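Local coordinates for protein alpha,alpha-trehalose-phosphate synthase (UDP-forming) (Burkholderia multivorans, PDB 5UOF) that belongs to glycosyltransferase family 20 and adopts the GT-B architecture of two Rossmann-like domains, at residues Lys253-Leu258 and Arg352-Ala357; Asp240-Ala245 and Ala378-Ala383; Gln201-Tyr206 and Gly219-His224; Tyr189-Phe194 and Arg462-Ala467; Val75-Arg80 and Asn119-Lys124. All coordinates share one frame; numbering follows the deposited sequence.

Interaction 1 (Lys253-Leu258 and Arg352-Ala357); sequences KPVKML and RNLLMA
P254, whose ring rests on L354 across the contact, lies in a first helical turn tied together by backbone bonds. The shortest is the 2.7 Å bond from M257 N to K253 O, and P254 O itself accepts L258 N at 2.8 Å. No hydrogen bond joins the two helices, and the interface is wholly apolar. The isobutyl end of L354 is its centrepiece: CD2 rests on the proline, while CD1 meets V255 and also borders the proline ring. L354 CD2 lies 3.7 Å from P254 CB and also reaches CG of the same ring, and the leucine crosses the proline at roughly a right angle. L354 CD1 meets V255 CG2 at 3.6 Å, the two side chains running past one another in opposite senses. L354 was modelled in two conformers, and these details hold for one of them. The torsion of V255 (chi1 179°) puts CG1 anti to the backbone N and leaves CG2 beside that N. From there V255 CG2 also touches A357 CB at 3.7 Å, settling between the leucine and the alanine. The axes of segments 253-258 and 352-357 come within 10.0 Å and run 32° apart in direction. V255 also touches F358 and M361, later in helix 352-361. On another flank of that helix, M356 CE sits 3.4 Å above the R352 guanidinium plane. Helix 352-361 thus packs against helix 253-262 as well as helices 239-248 and 376-384, just before strand 364-367 of the parallel C-terminal sheet.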
# COMPACT_ATOMS: atom_id res chain seq x y z
N LYS A 253 34.51 -28.22 4.75
CA LYS A 253 34.35 -28.44 6.19
C LYS A 253 33.05 -27.88 6.76
O LYS A 253 32.37 -28.61 7.50
CB LYS A 253 35.58 -27.87 6.92
N PRO A 254 32.63 -26.64 6.46
CA PRO A 254 31.38 -26.14 7.06
C PRO A 254 30.16 -26.95 6.66
O PRO A 254 29.24 -27.12 7.47
CB PRO A 254 31.29 -24.70 6.54
CG PRO A 254 32.68 -24.34 6.17
CD PRO A 254 33.29 -25.60 5.65
N VAL A 255 30.13 -27.48 5.43
CA VAL A 255 29.04 -28.36 5.01
C VAL A 255 29.03 -29.63 5.86
O VAL A 255 27.99 -30.05 6.38
CB VAL A 255 29.17 -28.68 3.51
CG1 VAL A 255 28.06 -29.62 3.05
CG2 VAL A 255 29.18 -27.39 2.69
N LYS A 256 30.19 -30.27 5.99
CA LYS A 256 30.31 -31.42 6.88
C LYS A 256 29.96 -31.05 8.32
O LYS A 256 29.30 -31.83 9.02
CB LYS A 256 31.74 -31.98 6.79
CG LYS A 256 32.03 -33.15 7.72
CD LYS A 256 31.51 -34.44 7.13
CE LYS A 256 31.50 -35.55 8.16
NZ LYS A 256 30.38 -36.50 7.89
N MET A 257 30.36 -29.86 8.77
CA MET A 257 30.04 -29.41 10.12
C MET A 257 28.53 -29.33 10.32
O MET A 257 27.98 -29.89 11.28
CB MET A 257 30.68 -28.04 10.40
CG MET A 257 32.19 -28.04 10.68
SD MET A 257 32.93 -26.38 10.59
CE MET A 257 31.75 -25.42 11.54
N LEU A 258 27.85 -28.62 9.42
CA LEU A 258 26.41 -28.46 9.52
C LEU A 258 25.70 -29.81 9.47
O LEU A 258 24.77 -30.05 10.25
CB LEU A 258 25.91 -27.55 8.40
CG LEU A 258 24.40 -27.31 8.36
CD1 LEU A 258 23.91 -26.73 9.68
CD2 LEU A 258 24.06 -26.39 7.20
N ARG A 352 29.40 -17.60 -1.22
CA ARG A 352 28.21 -17.88 -2.01
C ARG A 352 28.09 -19.37 -2.32
O ARG A 352 27.01 -19.94 -2.20
CB ARG A 352 28.25 -17.07 -3.30
CG ARG A 352 27.15 -17.40 -4.29
CD ARG A 352 27.29 -16.51 -5.50
NE ARG A 352 26.40 -16.90 -6.58
CZ ARG A 352 25.12 -16.53 -6.67
NH1 ARG A 352 24.59 -15.77 -5.72
NH2 ARG A 352 24.38 -16.94 -7.69
N ASN A 353 29.19 -20.01 -2.71
CA ASN A 353 29.09 -21.41 -3.10
C ASN A 353 28.81 -22.31 -1.90
O ASN A 353 28.21 -23.38 -2.06
CB ASN A 353 30.35 -21.85 -3.83
CG ASN A 353 30.42 -21.31 -5.23
OD1 ASN A 353 29.52 -20.60 -5.67
ND2 ASN A 353 31.49 -21.65 -5.94
N LEU A 354 29.25 -21.89 -0.71
CA LEU A 354 28.87 -22.61 0.51
C LEU A 354 27.36 -22.55 0.73
O LEU A 354 26.74 -23.56 1.07
CB LEU A 354 29.62 -22.02 1.70
CG LEU A 354 29.80 -22.88 2.95
CD1 LEU A 354 30.65 -24.11 2.63
CD2 LEU A 354 30.44 -22.07 4.07
N LEU A 355 26.76 -21.37 0.55
CA LEU A 355 25.31 -21.26 0.68
C LEU A 355 24.60 -22.20 -0.28
O LEU A 355 23.59 -22.82 0.08
CB LEU A 355 24.84 -19.82 0.42
CG LEU A 355 25.24 -18.73 1.41
CD1 LEU A 355 24.61 -17.41 1.01
CD2 LEU A 355 24.85 -19.10 2.84
N MET A 356 25.11 -22.32 -1.51
CA MET A 356 24.48 -23.24 -2.46
C MET A 356 24.57 -24.68 -1.95
O MET A 356 23.60 -25.44 -2.05
CB MET A 356 25.12 -23.11 -3.85
CG MET A 356 25.16 -21.67 -4.41
SD MET A 356 23.54 -20.87 -4.43
CE MET A 356 24.00 -19.17 -4.73
N ALA A 357 25.72 -25.06 -1.38
CA ALA A 357 25.85 -26.39 -0.79
C ALA A 357 24.89 -26.56 0.39
O ALA A 357 24.34 -27.66 0.58
CB ALA A 357 27.30 -26.65 -0.37

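Interaction 2 (Asp240-Ala245 and Ala378-Ala383); sequences DAIAQA and AKEYVA
I242 takes a first torsion of -71° that sets CG2 anti to the backbone N and CG1 anti to the carbonyl carbon, which points CG2 and, through CG1, CD1 at helix 376-384. In E380 a chi1 of -67° sets CG anti to the carbonyl carbon; beyond CG the chain is extended and crosses I242 at about a right angle. I242 CD1 meets E380 CG at 3.9 Å. On the other branch, I242 CG2 touches A383 CB at 3.7 Å and comes near the backbone oxygen of E380. The carboxylate of E380 is turned to another task, a salt bridge from OE2 to R352.

The two helices belong to the C-terminal half of the GT-B fold; the axes of segments 240-245 and 378-383 cross at -61° and come within 8.8 Å. The close approach is consistent with the small side chains of A243 and A383, whose CA atoms lie 5.7 Å from each other. A243 CB is 3.3 Å from A383 O, a tight touch of methyl on carbonyl without a hydrogen bond. Behind the contact, V382 packs on H438, N441 and L445 of helix 431-447, while K379 NZ pairs with E404. I242 is also covered by R352 and M356, and D240 OD1 reaches R446 in a salt bridge.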
# COMPACT_ATOMS: atom_id res chain seq x y z
N ASP A 240 22.42 -24.17 -14.06
CA ASP A 240 23.37 -25.27 -14.17
C ASP A 240 24.69 -24.93 -13.49
O ASP A 240 25.32 -25.79 -12.86
CB ASP A 240 23.59 -25.64 -15.64
CG ASP A 240 22.31 -26.10 -16.34
OD1 ASP A 240 21.34 -26.47 -15.64
OD2 ASP A 240 22.28 -26.10 -17.59
N ALA A 241 25.11 -23.66 -13.57
CA ALA A 241 26.34 -23.24 -12.91
C ALA A 241 26.20 -23.29 -11.39
O ALA A 241 27.13 -23.68 -10.69
CB ALA A 241 26.73 -21.84 -13.37
N ILE A 242 25.03 -22.89 -10.87
CA ILE A 242 24.79 -22.97 -9.43
C ILE A 242 24.82 -24.42 -8.96
O ILE A 242 25.43 -24.74 -7.93
CB ILE A 242 23.45 -22.28 -9.09
CG1 ILE A 242 23.62 -20.76 -9.26
CG2 ILE A 242 23.00 -22.64 -7.69
CD1 ILE A 242 22.33 -19.97 -9.23
N ALA A 243 24.18 -25.32 -9.71
CA ALA A 243 24.14 -26.72 -9.28
C ALA A 243 25.55 -27.31 -9.24
O ALA A 243 25.90 -28.03 -8.30
CB ALA A 243 23.25 -27.53 -10.22
N GLN A 244 26.36 -27.00 -10.25
CA GLN A 244 27.73 -27.49 -10.28
C GLN A 244 28.53 -26.95 -9.10
O GLN A 244 29.30 -27.68 -8.46
CB GLN A 244 28.40 -27.10 -11.60
CG GLN A 244 29.87 -27.48 -11.70
CD GLN A 244 30.55 -26.93 -12.95
OE1 GLN A 244 30.34 -25.78 -13.33
NE2 GLN A 244 31.37 -27.75 -13.59
N ALA A 245 28.35 -25.66 -8.79
CA ALA A 245 29.05 -25.06 -7.66
C ALA A 245 28.64 -25.71 -6.35
O ALA A 245 29.48 -25.99 -5.49
CB ALA A 245 28.79 -23.55 -7.61
N ALA A 378 15.39 -17.36 -3.92
CA ALA A 378 14.43 -18.39 -4.32
C ALA A 378 14.91 -19.16 -5.55
O ALA A 378 14.81 -20.39 -5.61
CB ALA A 378 13.05 -17.77 -4.58
N LYS A 379 15.47 -18.45 -6.54
CA LYS A 379 15.93 -19.11 -7.75
C LYS A 379 17.19 -19.92 -7.48
O LYS A 379 17.34 -21.04 -7.98
CB LYS A 379 16.16 -18.07 -8.86
CG LYS A 379 14.88 -17.28 -9.20
CD LYS A 379 15.02 -16.45 -10.46
CE LYS A 379 13.66 -15.87 -10.91
NZ LYS A 379 13.75 -15.08 -12.19
N GLU A 380 18.11 -19.35 -6.68
CA GLU A 380 19.32 -20.07 -6.28
C GLU A 380 18.99 -21.33 -5.50
O GLU A 380 19.67 -22.35 -5.65
CB GLU A 380 20.21 -19.16 -5.44
CG GLU A 380 20.80 -18.00 -6.22
CD GLU A 380 21.27 -16.86 -5.32
OE1 GLU A 380 21.22 -17.00 -4.09
OE2 GLU A 380 21.72 -15.83 -5.87
N TYR A 381 17.96 -21.26 -4.65
CA TYR A 381 17.57 -22.44 -3.89
C TYR A 381 17.19 -23.58 -4.82
O TYR A 381 17.69 -24.71 -4.69
CB TYR A 381 16.41 -22.11 -2.93
CG TYR A 381 16.10 -23.33 -2.11
CD1 TYR A 381 16.87 -23.65 -1.00
CD2 TYR A 381 15.11 -24.22 -2.52
CE1 TYR A 381 16.64 -24.81 -0.29
CE2 TYR A 381 14.86 -25.39 -1.80
CZ TYR A 381 15.64 -25.67 -0.69
OH TYR A 381 15.43 -26.84 0.02
N VAL A 382 16.30 -23.32 -5.78
CA VAL A 382 15.89 -24.36 -6.72
C VAL A 382 17.09 -24.87 -7.50
O VAL A 382 17.30 -26.08 -7.64
CB VAL A 382 14.80 -23.81 -7.66
CG1 VAL A 382 14.48 -24.81 -8.79
CG2 VAL A 382 13.53 -23.46 -6.88
N ALA A 383 17.89 -23.94 -8.03
CA ALA A 383 19.01 -24.35 -8.88
C ALA A 383 20.00 -25.24 -8.14
O ALA A 383 20.71 -26.04 -8.77
CB ALA A 383 19.72 -23.11 -9.43

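Interaction 3 (Gln201-Tyr206 and Gly219-His224); sequences QAFTDY and GMLHAH
T204 on the helix and L221 on the strand have the nearest CA atoms, 7.8 Å apart, and no backbone bond bridges the gap. Instead, L221 directs its CB toward the helix and a single methyl, CD2, makes the contact. L221 CD2 meets F203 CE2 at 4.0 Å, approaching the ring obliquely, and lies 4.1 Å from T204 OG1. F203 reaches the methyl because its CG is anti to the backbone N (chi1 -180°); the phenylalanine and leucine then run past each other in opposite directions. The hydroxyl of T204 is engaged with the helix itself, through a hydrogen bond to R200 O. Within the helix, Q201 NE2 donates at 2.9 Å to D205 OD1, one turn on from it, from well above the carboxylate plane, and D205 OD2 pairs with R209 of the second subunit. Helix 197-209 follows strand 191-194 in the chain, and the F203 ring meets F194 on that strand. L221 is hydrogen-bonded through its backbone to V228 and touches V230, placing the contact where the helix packs near strand 221-223, which runs antiparallel to both 226-232 and the outermost strand 213-215.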
# COMPACT_ATOMS: atom_id res chain seq x y z
N GLN A 201 2.72 -2.94 -15.38
CA GLN A 201 1.34 -2.47 -15.44
C GLN A 201 1.08 -1.35 -14.44
O GLN A 201 0.29 -0.45 -14.73
CB GLN A 201 0.37 -3.63 -15.18
CG GLN A 201 -1.08 -3.25 -15.44
CD GLN A 201 -1.36 -2.94 -16.91
OE1 GLN A 201 -1.09 -3.76 -17.78
NE2 GLN A 201 -1.89 -1.75 -17.18
N ALA A 202 1.73 -1.40 -13.27
CA ALA A 202 1.56 -0.32 -12.30
C ALA A 202 2.02 1.01 -12.88
O ALA A 202 1.36 2.05 -12.71
CB ALA A 202 2.34 -0.63 -11.02
N PHE A 203 3.17 1.01 -13.56
CA PHE A 203 3.67 2.22 -14.19
C PHE A 203 2.73 2.67 -15.30
O PHE A 203 2.38 3.85 -15.40
CB PHE A 203 5.08 1.96 -14.73
CG PHE A 203 5.71 3.14 -15.41
CD1 PHE A 203 6.20 4.21 -14.67
CD2 PHE A 203 5.86 3.16 -16.79
CE1 PHE A 203 6.79 5.30 -15.30
CE2 PHE A 203 6.45 4.25 -17.43
CZ PHE A 203 6.92 5.32 -16.68
N THR A 204 2.31 1.73 -16.15
CA THR A 204 1.38 2.04 -17.23
C THR A 204 0.07 2.60 -16.69
O THR A 204 -0.48 3.57 -17.23
CB THR A 204 1.13 0.79 -18.07
OG1 THR A 204 2.37 0.34 -18.62
CG2 THR A 204 0.19 1.09 -19.22
N ASP A 205 -0.44 2.01 -15.60
CA ASP A 205 -1.66 2.51 -14.97
C ASP A 205 -1.51 3.96 -14.55
O ASP A 205 -2.42 4.76 -14.74
CB ASP A 205 -2.01 1.66 -13.74
CG ASP A 205 -2.68 0.34 -14.10
OD1 ASP A 205 -3.04 0.14 -15.28
OD2 ASP A 205 -2.84 -0.49 -13.19
N TYR A 206 -0.37 4.31 -13.95
CA TYR A 206 -0.15 5.70 -13.56
C TYR A 206 -0.25 6.62 -14.76
O TYR A 206 -0.96 7.63 -14.73
CB TYR A 206 1.21 5.85 -12.87
CG TYR A 206 1.44 7.23 -12.26
CD1 TYR A 206 1.86 8.31 -13.04
CD2 TYR A 206 1.25 7.45 -10.89
CE1 TYR A 206 2.07 9.56 -12.47
CE2 TYR A 206 1.45 8.70 -10.33
CZ TYR A 206 1.86 9.75 -11.13
OH TYR A 206 2.07 10.99 -10.58
N GLY A 219 2.38 -0.85 -28.27
CA GLY A 219 2.63 -0.98 -26.85
C GLY A 219 3.52 0.09 -26.26
O GLY A 219 3.67 0.14 -25.03
N MET A 220 4.12 0.94 -27.09
CA MET A 220 4.93 2.04 -26.59
C MET A 220 4.07 3.02 -25.81
O MET A 220 2.87 3.17 -26.06
CB MET A 220 5.60 2.77 -27.76
CG MET A 220 6.42 1.87 -28.65
SD MET A 220 7.92 1.32 -27.82
CE MET A 220 8.94 2.78 -27.97
N LEU A 221 4.68 3.70 -24.85
CA LEU A 221 4.02 4.75 -24.09
C LEU A 221 4.44 6.11 -24.64
O LEU A 221 5.63 6.36 -24.83
CB LEU A 221 4.35 4.65 -22.60
CG LEU A 221 3.23 4.10 -21.72
CD1 LEU A 221 2.64 2.84 -22.34
CD2 LEU A 221 3.75 3.81 -20.32
N HIS A 222 3.46 6.97 -24.89
CA HIS A 222 3.71 8.33 -25.35
C HIS A 222 3.37 9.27 -24.20
O HIS A 222 2.19 9.44 -23.86
CB HIS A 222 2.88 8.64 -26.59
CG HIS A 222 3.18 7.74 -27.74
ND1 HIS A 222 3.89 8.15 -28.85
CD2 HIS A 222 2.88 6.43 -27.94
CE1 HIS A 222 4.01 7.14 -29.69
NE2 HIS A 222 3.40 6.09 -29.17
N ALA A 223 4.39 9.87 -23.60
CA ALA A 223 4.20 10.66 -22.40
C ALA A 223 5.36 11.62 -22.23
O ALA A 223 6.51 11.29 -22.57
CB ALA A 223 4.06 9.77 -21.15
N HIS A 224 5.05 12.80 -21.69
CA HIS A 224 6.04 13.85 -21.45
C HIS A 224 6.87 14.13 -22.70
O HIS A 224 8.09 14.31 -22.65
CB HIS A 224 6.94 13.49 -20.26
CG HIS A 224 6.24 13.51 -18.94
ND1 HIS A 224 5.92 14.69 -18.29
CD2 HIS A 224 5.80 12.51 -18.15
CE1 HIS A 224 5.31 14.40 -17.15
NE2 HIS A 224 5.23 13.09 -17.04

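Interaction 4 (Tyr189-Phe194 and Arg462-Ala467); sequences YDVTGF and RSVAAA
Van der Waals contacts alone join the two segments, one a methyl-methyl pair and the other valine methyls on the base of an aspartate, and V464 supplies one side of them all. Its two methyls share the work. V464 CG1 lies 3.7 Å from D190 CB and 3.8 Å from D190 CG; the two side chains cross at about a right angle. V464 CG2 meets V191 CG2 at 3.8 Å, and it also comes within 3.9 Å of D190 CB. V464 and V191 share the same first-torsion arrangement, with CG1 anti to the backbone N and CG2 beside it, and slide past each other in opposite directions. The nearest CA atoms, those of D190 and V464, are 7.0 Å apart.

Polar interactions lie outside this pair of segments but fix the aspartate. D190 OD2 takes a salt bridge from R151 and a hydrogen bond from I159 N, while OD1 pairs with R226. With both oxygens engaged, the carboxylate is held just before the start of the strand, while its CB and CG meet the valine methyl.

Backbone bonds hold each segment in its own element: A466 N to R462 O, 2.9 Å long, belongs to the helix, and V191 and G193 are bonded to F161 in the neighbouring strand. V464 and A465 also touch P158, in the loop leading to strand 159-162. Helix 450-472, the last of the chain, thereby lies against the N-terminal domain at the start of strand 191-194, as in other GT-B proteins whose C-terminal helix crosses back to the first domain.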
# COMPACT_ATOMS: atom_id res chain seq x y z
N TYR A 189 13.81 8.12 -20.08
CA TYR A 189 14.42 6.93 -20.66
C TYR A 189 13.71 6.52 -21.95
O TYR A 189 12.50 6.66 -22.08
CB TYR A 189 14.38 5.76 -19.66
CG TYR A 189 15.19 6.03 -18.42
CD1 TYR A 189 16.57 5.81 -18.41
CD2 TYR A 189 14.59 6.53 -17.25
CE1 TYR A 189 17.33 6.06 -17.29
CE2 TYR A 189 15.35 6.80 -16.12
CZ TYR A 189 16.73 6.57 -16.15
OH TYR A 189 17.51 6.84 -15.05
N ASP A 190 14.49 6.01 -22.91
CA ASP A 190 13.89 5.39 -24.08
C ASP A 190 13.33 4.01 -23.76
O ASP A 190 12.38 3.57 -24.41
CB ASP A 190 14.91 5.27 -25.21
CG ASP A 190 15.49 6.60 -25.56
OD1 ASP A 190 14.75 7.44 -26.11
OD2 ASP A 190 16.68 6.82 -25.23
N VAL A 191 13.92 3.33 -22.78
CA VAL A 191 13.45 2.03 -22.32
C VAL A 191 13.37 2.06 -20.80
O VAL A 191 14.35 2.42 -20.13
CB VAL A 191 14.37 0.88 -22.78
CG1 VAL A 191 13.81 -0.47 -22.32
CG2 VAL A 191 14.58 0.90 -24.31
N THR A 192 12.21 1.72 -20.25
CA THR A 192 12.01 1.62 -18.81
C THR A 192 11.62 0.18 -18.50
O THR A 192 10.51 -0.25 -18.86
CB THR A 192 10.95 2.61 -18.35
OG1 THR A 192 11.35 3.94 -18.73
CG2 THR A 192 10.79 2.57 -16.85
N GLY A 193 12.52 -0.55 -17.86
CA GLY A 193 12.33 -1.97 -17.62
C GLY A 193 12.04 -2.26 -16.16
O GLY A 193 12.55 -1.58 -15.27
N PHE A 194 11.22 -3.28 -15.94
CA PHE A 194 10.76 -3.69 -14.63
C PHE A 194 10.97 -5.19 -14.44
O PHE A 194 11.19 -5.93 -15.39
CB PHE A 194 9.27 -3.36 -14.44
CG PHE A 194 8.96 -1.90 -14.56
CD1 PHE A 194 9.04 -1.08 -13.46
CD2 PHE A 194 8.62 -1.35 -15.79
CE1 PHE A 194 8.78 0.28 -13.57
CE2 PHE A 194 8.35 -0.00 -15.91
CZ PHE A 194 8.42 0.81 -14.79
N ARG A 462 19.37 -1.38 -28.56
CA ARG A 462 19.81 -1.32 -29.95
C ARG A 462 18.65 -1.02 -30.88
O ARG A 462 18.84 -0.36 -31.91
CB ARG A 462 20.51 -2.63 -30.32
CG ARG A 462 21.84 -2.78 -29.63
CD ARG A 462 22.49 -4.13 -29.89
NE ARG A 462 23.83 -4.18 -29.30
CZ ARG A 462 24.46 -5.29 -28.94
NH1 ARG A 462 23.87 -6.47 -29.09
NH2 ARG A 462 25.67 -5.23 -28.42
N SER A 463 17.44 -1.49 -30.55
CA SER A 463 16.28 -1.18 -31.38
C SER A 463 15.96 0.31 -31.35
O SER A 463 15.55 0.88 -32.37
CB SER A 463 15.06 -1.98 -30.92
OG SER A 463 15.21 -3.34 -31.30
N VAL A 464 16.11 0.96 -30.19
CA VAL A 464 15.94 2.41 -30.13
C VAL A 464 16.90 3.09 -31.11
O VAL A 464 16.50 3.96 -31.90
CB VAL A 464 16.15 2.92 -28.70
CG1 VAL A 464 16.09 4.46 -28.67
CG2 VAL A 464 15.11 2.34 -27.78
N ALA A 465 18.17 2.70 -31.08
CA ALA A 465 19.16 3.30 -31.96
C ALA A 465 18.80 3.08 -33.43
O ALA A 465 18.91 4.00 -34.25
CB ALA A 465 20.55 2.74 -31.66
N ALA A 466 18.35 1.87 -33.77
CA ALA A 466 18.03 1.58 -35.16
C ALA A 466 16.83 2.39 -35.64
O ALA A 466 16.82 2.87 -36.78
CB ALA A 466 17.77 0.08 -35.33
N ALA A 467 15.82 2.55 -34.79
CA ALA A 467 14.65 3.34 -35.17
C ALA A 467 15.02 4.80 -35.40
O ALA A 467 14.62 5.40 -36.40
CB ALA A 467 13.56 3.22 -34.10

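Interaction 5 (Val75-Arg80 and Asn119-Lys124); sequences VGLTRR and NAMLAK
L122 reaches the strand through one of its two terminal methyls, CD2. CB leaves the helix obliquely, and L122 CG, anti to the carbonyl carbon (chi1 -68°), remains 5.5 Å from V75 CG2. At the fork the branches part, and CD2 is the atom that touches. L122 CD2 meets V75 CG2 at 4.0 Å, with the two side chains at a slant, and lies 4.5 Å from L77 CD2, a looser approach. L122 CD2 is also 3.8 Å from M121 CE, and the ends of the L122 and M121 side chains lie together as one continuous apolar patch. V75 turns its CB toward the helix. M121 contributes through its methyl: CG starts anti to the backbone N (chi1 -176°), but the chain then bends, and M121 CE comes to rest 4.3 Å from L77 CD2. No hydrogen bond links the segments, and the spacings are those of a light, buried contact between methyl groups. Segment 119-124 of the helix runs nearly antiparallel to residues 75-77 of the strand, with an angle of 162° between their directions and their axes 11.4 Å apart. Beyond L77, T78 takes the N-cap position of helix 79-86, its OG1 accepting D81 N. V75 and L77 pair through their backbones with G49, N51, E53 and V55. L122 also touches Y85 of helix 79-86 and F146 of helix 146-152, which places helix 109-127 between strand 70-77 and the latter helix in the N-terminal domain.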
# COMPACT_ATOMS: atom_id res chain seq x y z
N VAL A 75 34.30 7.55 -9.58
CA VAL A 75 34.54 8.69 -8.71
C VAL A 75 34.38 8.24 -7.27
O VAL A 75 33.66 7.28 -6.97
CB VAL A 75 33.57 9.87 -9.01
CG1 VAL A 75 33.77 10.39 -10.42
CG2 VAL A 75 32.14 9.46 -8.78
N GLY A 76 35.08 8.93 -6.37
CA GLY A 76 34.71 8.89 -4.97
C GLY A 76 33.51 9.79 -4.72
O GLY A 76 33.06 10.52 -5.60
N LEU A 77 32.97 9.70 -3.51
CA LEU A 77 31.90 10.56 -3.05
C LEU A 77 32.35 11.29 -1.80
O LEU A 77 33.05 10.72 -0.96
CB LEU A 77 30.63 9.75 -2.76
CG LEU A 77 29.97 9.02 -3.92
CD1 LEU A 77 28.93 8.02 -3.41
CD2 LEU A 77 29.34 10.03 -4.88
N THR A 78 31.97 12.57 -1.67
CA THR A 78 32.16 13.21 -0.37
C THR A 78 31.18 12.61 0.64
O THR A 78 30.26 11.87 0.28
CB THR A 78 31.95 14.72 -0.46
OG1 THR A 78 30.59 15.00 -0.81
CG2 THR A 78 32.89 15.35 -1.48
N ARG A 79 31.40 12.92 1.92
CA ARG A 79 30.44 12.47 2.93
C ARG A 79 29.06 13.05 2.67
O ARG A 79 28.05 12.36 2.81
CB ARG A 79 30.93 12.86 4.33
CG ARG A 79 29.92 12.57 5.44
CD ARG A 79 29.64 11.08 5.57
NE ARG A 79 30.85 10.33 5.88
CZ ARG A 79 30.94 9.00 5.86
NH1 ARG A 79 29.89 8.26 5.54
NH2 ARG A 79 32.10 8.42 6.15
N ARG A 80 29.00 14.32 2.25
CA ARG A 80 27.72 14.93 1.93
C ARG A 80 27.05 14.25 0.75
O ARG A 80 25.84 14.00 0.76
CB ARG A 80 27.89 16.42 1.65
CG ARG A 80 26.66 17.10 1.08
CD ARG A 80 26.84 18.61 1.04
NE ARG A 80 25.65 19.32 0.57
CZ ARG A 80 25.55 19.93 -0.60
NH1 ARG A 80 26.58 19.95 -1.44
NH2 ARG A 80 24.42 20.55 -0.94
N ASN A 119 22.27 13.16 -8.34
CA ASN A 119 22.07 12.60 -9.67
C ASN A 119 22.59 13.56 -10.74
O ASN A 119 23.31 13.15 -11.66
CB ASN A 119 20.61 12.26 -9.90
CG ASN A 119 20.27 10.85 -9.49
OD1 ASN A 119 20.32 9.92 -10.31
ND2 ASN A 119 19.93 10.66 -8.22
N ALA A 120 22.23 14.84 -10.64
CA ALA A 120 22.71 15.83 -11.59
C ALA A 120 24.24 15.90 -11.58
O ALA A 120 24.87 16.01 -12.64
CB ALA A 120 22.10 17.20 -11.28
N MET A 121 24.85 15.82 -10.39
CA MET A 121 26.30 15.84 -10.28
C MET A 121 26.93 14.66 -11.02
O MET A 121 27.87 14.83 -11.81
CB MET A 121 26.70 15.83 -8.80
CG MET A 121 28.20 15.94 -8.52
SD MET A 121 29.05 14.33 -8.52
CE MET A 121 28.30 13.56 -7.09
N LEU A 122 26.43 13.46 -10.77
CA LEU A 122 27.00 12.27 -11.40
C LEU A 122 26.77 12.28 -12.91
O LEU A 122 27.63 11.84 -13.67
CB LEU A 122 26.42 11.02 -10.76
CG LEU A 122 26.83 10.78 -9.31
CD1 LEU A 122 25.97 9.69 -8.70
CD2 LEU A 122 28.32 10.40 -9.25
N ALA A 123 25.61 12.78 -13.35
CA ALA A 123 25.34 12.83 -14.78
C ALA A 123 26.32 13.74 -15.49
O ALA A 123 26.81 13.42 -16.58
CB ALA A 123 23.92 13.31 -15.05
N LYS A 124 26.63 14.88 -14.88
CA LYS A 124 27.60 15.77 -15.52
C LYS A 124 28.97 15.11 -15.61
O LYS A 124 29.69 15.32 -16.59
CB LYS A 124 27.69 17.10 -14.78
CG LYS A 124 28.47 18.14 -15.59
CD LYS A 124 28.44 19.51 -14.95
CE LYS A 124 29.18 20.51 -15.83
NZ LYS A 124 28.64 20.50 -17.21

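How the interactions relate
From the N terminus, interaction 5 closes first, tying strand 70-77 to helix 109-127 before any other contact opens. Interaction 4 then opens at strand 191-194 and closes at the final helix, 450-472, making the longest loop. Interaction 3 lies within it and closes a short loop at the edge of the same N-terminal sheet; the two touch. Interaction 2 opens next, and interaction 1 is nested inside it; the pair are in contact and join helices of the C-terminal domain. No loops cross. Interaction 4 therefore encloses three others and brings the end of the chain back to the N-terminal domain.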